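Local structure of macrodomain protein (Streptomyces coelicolor, 5E3B) at residues L85-W98 with R118-R132. The protein probably acts as a macrodomain hydrolase that removes ADP-ribose from modified thymidine in DNA, and its loss increases antibiotic production in the organism. Numbering follows the deposited sequence.
Sequences LGAVQFVQVEPYVW and RYEAIGTALGRVADR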
# COMPACT_ATOMS: atom_id res chain seq x y z
N LEU A 85 9.57 6.86 -7.30
CA LEU A 85 9.85 5.59 -6.58
C LEU A 85 10.13 5.82 -5.13
O LEU A 85 10.93 6.75 -4.79
CB LEU A 85 10.96 4.77 -7.24
CG LEU A 85 10.56 4.08 -8.58
CD1 LEU A 85 11.81 3.61 -9.34
CD2 LEU A 85 9.65 2.90 -8.38
N GLY A 86 9.45 5.05 -4.29
CA GLY A 86 9.52 5.19 -2.80
C GLY A 86 8.59 6.19 -2.13
O GLY A 86 8.37 6.14 -0.94
N ALA A 87 7.92 7.05 -2.91
CA ALA A 87 6.97 8.00 -2.37
C ALA A 87 5.62 7.31 -2.14
O ALA A 87 5.33 6.27 -2.71
CB ALA A 87 6.79 9.22 -3.25
N VAL A 88 4.88 7.92 -1.23
CA VAL A 88 3.59 7.40 -0.83
C VAL A 88 2.61 8.56 -0.71
O VAL A 88 2.94 9.62 -0.18
CB VAL A 88 3.64 6.67 0.50
CG1 VAL A 88 2.25 6.09 0.81
CG2 VAL A 88 4.66 5.60 0.48
N GLN A 89 1.37 8.34 -1.20
CA GLN A 89 0.28 9.33 -1.14
C GLN A 89 -0.79 8.72 -0.28
O GLN A 89 -1.13 7.55 -0.50
CB GLN A 89 -0.26 9.54 -2.54
CG GLN A 89 -1.58 10.22 -2.70
CD GLN A 89 -2.03 10.35 -4.11
OE1 GLN A 89 -2.25 9.35 -4.82
NE2 GLN A 89 -2.13 11.57 -4.57
N PHE A 90 -1.31 9.45 0.70
CA PHE A 90 -2.28 8.93 1.64
C PHE A 90 -3.62 9.63 1.27
O PHE A 90 -3.70 10.87 1.15
CB PHE A 90 -1.91 9.22 3.12
CG PHE A 90 -0.59 8.62 3.48
CD1 PHE A 90 -0.49 7.29 3.86
CD2 PHE A 90 0.54 9.37 3.45
CE1 PHE A 90 0.73 6.71 4.10
CE2 PHE A 90 1.79 8.82 3.77
CZ PHE A 90 1.85 7.49 4.17
N VAL A 91 -4.65 8.82 1.06
CA VAL A 91 -5.90 9.27 0.56
C VAL A 91 -7.03 8.84 1.50
O VAL A 91 -7.26 7.65 1.71
CB VAL A 91 -6.25 8.68 -0.88
CG1 VAL A 91 -7.57 9.26 -1.37
CG2 VAL A 91 -5.11 8.96 -1.86
N GLN A 92 -7.73 9.79 2.13
CA GLN A 92 -8.77 9.50 3.10
C GLN A 92 -10.02 9.08 2.34
O GLN A 92 -10.48 9.77 1.43
CB GLN A 92 -9.02 10.68 4.08
CG GLN A 92 -9.90 10.23 5.23
CD GLN A 92 -10.13 11.32 6.28
OE1 GLN A 92 -9.65 12.47 6.07
NE2 GLN A 92 -10.86 10.99 7.35
N VAL A 93 -10.58 7.90 2.71
CA VAL A 93 -11.74 7.35 2.00
C VAL A 93 -12.97 7.17 2.89
O VAL A 93 -14.08 7.03 2.36
CB VAL A 93 -11.41 6.03 1.25
CG1 VAL A 93 -10.51 6.34 0.06
CG2 VAL A 93 -10.79 4.97 2.17
N GLU A 94 -12.78 7.09 4.19
CA GLU A 94 -13.86 7.00 5.16
C GLU A 94 -13.43 7.83 6.36
O GLU A 94 -12.27 8.30 6.47
CB GLU A 94 -14.12 5.54 5.57
CG GLU A 94 -14.48 4.64 4.43
CD GLU A 94 -15.85 4.80 3.89
OE1 GLU A 94 -16.67 5.57 4.47
OE2 GLU A 94 -16.19 4.15 2.86
N PRO A 95 -14.33 7.99 7.37
CA PRO A 95 -13.91 8.74 8.54
C PRO A 95 -12.58 8.29 9.17
O PRO A 95 -11.78 9.16 9.53
CB PRO A 95 -15.10 8.52 9.54
CG PRO A 95 -16.20 8.40 8.65
CD PRO A 95 -15.75 7.62 7.42
N TYR A 96 -12.38 6.95 9.26
CA TYR A 96 -11.15 6.44 9.86
C TYR A 96 -10.55 5.38 8.95
O TYR A 96 -9.92 4.44 9.47
CB TYR A 96 -11.46 5.90 11.22
CG TYR A 96 -12.06 7.03 12.11
CD1 TYR A 96 -11.25 8.04 12.54
CD2 TYR A 96 -13.43 7.02 12.43
CE1 TYR A 96 -11.74 9.13 13.26
CE2 TYR A 96 -13.97 8.06 13.23
CZ TYR A 96 -13.11 9.11 13.63
OH TYR A 96 -13.55 10.17 14.40
N VAL A 97 -10.62 5.60 7.64
CA VAL A 97 -9.94 4.70 6.71
C VAL A 97 -9.12 5.57 5.67
O VAL A 97 -9.68 6.54 5.05
CB VAL A 97 -10.86 3.71 5.98
CG1 VAL A 97 -10.05 2.82 5.04
CG2 VAL A 97 -11.70 2.85 6.99
N TRP A 98 -7.87 5.16 5.41
CA TRP A 98 -7.00 5.76 4.47
C TRP A 98 -6.47 4.66 3.53
O TRP A 98 -6.35 3.53 3.94
CB TRP A 98 -5.78 6.38 5.14
CG TRP A 98 -5.93 7.86 5.54
CD1 TRP A 98 -5.51 8.94 4.81
CD2 TRP A 98 -6.56 8.37 6.65
NE1 TRP A 98 -5.82 10.10 5.40
CE2 TRP A 98 -6.47 9.78 6.56
CE3 TRP A 98 -7.17 7.79 7.74
CZ2 TRP A 98 -6.99 10.65 7.53
CZ3 TRP A 98 -7.71 8.59 8.66
CH2 TRP A 98 -7.62 10.05 8.56
N ARG A 118 10.63 -2.86 -6.86
CA ARG A 118 11.95 -2.40 -6.50
C ARG A 118 12.15 -2.41 -4.98
O ARG A 118 11.49 -1.66 -4.27
CB ARG A 118 12.16 -1.02 -7.06
CG ARG A 118 12.28 -1.08 -8.58
CD ARG A 118 13.73 -1.23 -9.07
NE ARG A 118 14.30 0.11 -9.27
CZ ARG A 118 14.65 0.66 -10.43
NH1 ARG A 118 15.13 1.90 -10.44
NH2 ARG A 118 14.56 -0.02 -11.58
N TYR A 119 13.10 -3.23 -4.52
CA TYR A 119 13.33 -3.48 -3.09
C TYR A 119 13.54 -2.16 -2.35
O TYR A 119 12.95 -1.98 -1.30
CB TYR A 119 14.57 -4.37 -2.93
CG TYR A 119 14.93 -4.75 -1.51
CD1 TYR A 119 14.37 -5.87 -0.92
CD2 TYR A 119 15.79 -3.95 -0.73
CE1 TYR A 119 14.66 -6.25 0.38
CE2 TYR A 119 16.10 -4.37 0.58
CZ TYR A 119 15.52 -5.50 1.10
OH TYR A 119 15.76 -5.95 2.37
N GLU A 120 14.37 -1.25 -2.87
CA GLU A 120 14.68 -0.01 -2.16
C GLU A 120 13.42 0.85 -2.11
O GLU A 120 13.18 1.55 -1.13
CB GLU A 120 15.84 0.80 -2.78
CG GLU A 120 17.19 0.03 -2.84
N ALA A 121 12.67 0.88 -3.23
CA ALA A 121 11.44 1.68 -3.33
C ALA A 121 10.39 1.20 -2.36
O ALA A 121 9.80 1.97 -1.66
CB ALA A 121 10.88 1.57 -4.73
N ILE A 122 10.17 -0.10 -2.33
CA ILE A 122 9.19 -0.68 -1.41
C ILE A 122 9.59 -0.46 0.06
O ILE A 122 8.74 -0.19 0.88
CB ILE A 122 8.98 -2.18 -1.66
CG1 ILE A 122 8.25 -2.35 -2.94
CG2 ILE A 122 8.26 -2.86 -0.49
CD1 ILE A 122 6.74 -2.20 -2.77
N GLY A 123 10.88 -0.63 0.36
CA GLY A 123 11.38 -0.38 1.72
C GLY A 123 11.08 1.02 2.20
O GLY A 123 10.51 1.26 3.26
N THR A 124 11.44 2.00 1.38
CA THR A 124 11.25 3.40 1.65
C THR A 124 9.75 3.72 1.86
O THR A 124 9.32 4.38 2.82
CB THR A 124 11.83 4.25 0.53
OG1 THR A 124 13.29 4.00 0.56
CG2 THR A 124 11.58 5.68 0.73
N ALA A 125 8.96 3.18 0.95
CA ALA A 125 7.52 3.45 0.99
C ALA A 125 6.87 2.87 2.19
O ALA A 125 6.02 3.48 2.85
CB ALA A 125 6.81 2.90 -0.27
N LEU A 126 7.22 1.64 2.50
CA LEU A 126 6.73 1.05 3.72
C LEU A 126 7.14 1.74 4.98
O LEU A 126 6.37 1.80 5.96
CB LEU A 126 7.09 -0.44 3.83
CG LEU A 126 6.44 -1.43 2.83
CD1 LEU A 126 7.15 -2.77 2.85
CD2 LEU A 126 4.98 -1.67 3.23
N GLY A 127 8.36 2.28 5.01
CA GLY A 127 8.75 3.11 6.11
C GLY A 127 7.94 4.36 6.27
O GLY A 127 7.55 4.77 7.38
N ARG A 128 7.63 4.97 5.12
CA ARG A 128 6.73 6.10 5.15
C ARG A 128 5.30 5.80 5.60
O ARG A 128 4.66 6.61 6.29
CB ARG A 128 6.72 6.80 3.80
CG ARG A 128 8.07 7.36 3.51
CD ARG A 128 8.16 8.13 2.22
NE ARG A 128 9.54 8.61 2.05
CZ ARG A 128 9.97 9.34 1.01
NH1 ARG A 128 9.11 9.75 0.08
NH2 ARG A 128 11.28 9.67 0.91
N VAL A 129 4.77 4.65 5.18
CA VAL A 129 3.52 4.14 5.70
C VAL A 129 3.58 4.00 7.20
O VAL A 129 2.66 4.34 7.90
CB VAL A 129 3.14 2.81 4.99
CG1 VAL A 129 2.00 2.11 5.66
CG2 VAL A 129 2.77 3.09 3.53
N ALA A 130 4.68 3.38 7.69
CA ALA A 130 4.86 3.20 9.10
C ALA A 130 4.85 4.53 9.83
O ALA A 130 4.21 4.62 10.86
CB ALA A 130 6.08 2.43 9.41
N ASP A 131 5.58 5.53 9.32
CA ASP A 131 5.56 6.87 10.00
C ASP A 131 4.14 7.36 10.15
O ASP A 131 3.70 7.90 11.18
CB ASP A 131 6.42 7.87 9.26
CG ASP A 131 7.92 7.44 9.17
OD1 ASP A 131 8.42 6.71 10.06
OD2 ASP A 131 8.58 7.76 8.15
N ARG A 132 3.37 7.30 9.05
CA ARG A 132 1.98 7.84 9.06
C ARG A 132 1.04 7.03 9.89
O ARG A 132 0.20 7.54 10.66
CB ARG A 132 1.55 8.01 7.60
CG ARG A 132 0.22 8.69 7.30
CD ARG A 132 0.30 10.17 7.65
NE ARG A 132 -1.00 10.79 7.30
CZ ARG A 132 -1.74 11.54 8.14
NH1 ARG A 132 -1.38 11.81 9.37
NH2 ARG A 132 -2.90 12.02 7.67
O HOH W 1 6.23 10.13 0.22
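Phe-90 lies against the aliphatic part of Arg-132. CG of Arg-132 stands 3.6 Å from the centroid of the Phe-90 ring, almost on the ring normal, and makes a CH-pi contact. The opposite face of the ring carries CG1 of Val-88, offset toward the rim. Val-129 CA meets the edge of the ring. In Arg-132, CG is anti to the backbone N (chi1 -173°) and the chain then bends at chi2. This lays CB and CG over the ring. The guanidinium plane stands 80° from the ring plane. The charged end forms a salt bridge with Glu-135. It also passes near Trp-98, too far for more than a weak cation-pi attraction.

The closest pair of CA atoms is that of Gly-86 and Ala-121, 4.0 Å apart. Gly-86 CA directs a C-H toward Ala-121 O, 3.4 Å away. Gly-86 O in turn meets Ala-125 CA, while one face of the Arg-128 guanidinium lies over the same oxygen. With a positive phi and no side chain, Gly-86 settles directly on the helix, against Thr-124 CG2 and Ala-121.

Between these two sites, Val-88 CG2 packs on Ala-125 CB at 3.5 Å. A water joins the segments nearby, accepting from Val-88 N at 3.0 Å and from Arg-128 NH1 at 2.9 Å.

This is the sheet-to-helix packing of the macrodomain's alpha/beta/alpha fold. Strand 88-94 forms one edge of the mixed sheet, antiparallel to strand 97-105, and helix 119-132 crosses it at -36°. Helix 66-76 packs on side chains from the other side of strand 88-94, including Val-91. Val-129 and Arg-132 also touch Met-41 of strand 40-47, and Leu-126 packs on Leu-160 of helix 154-166.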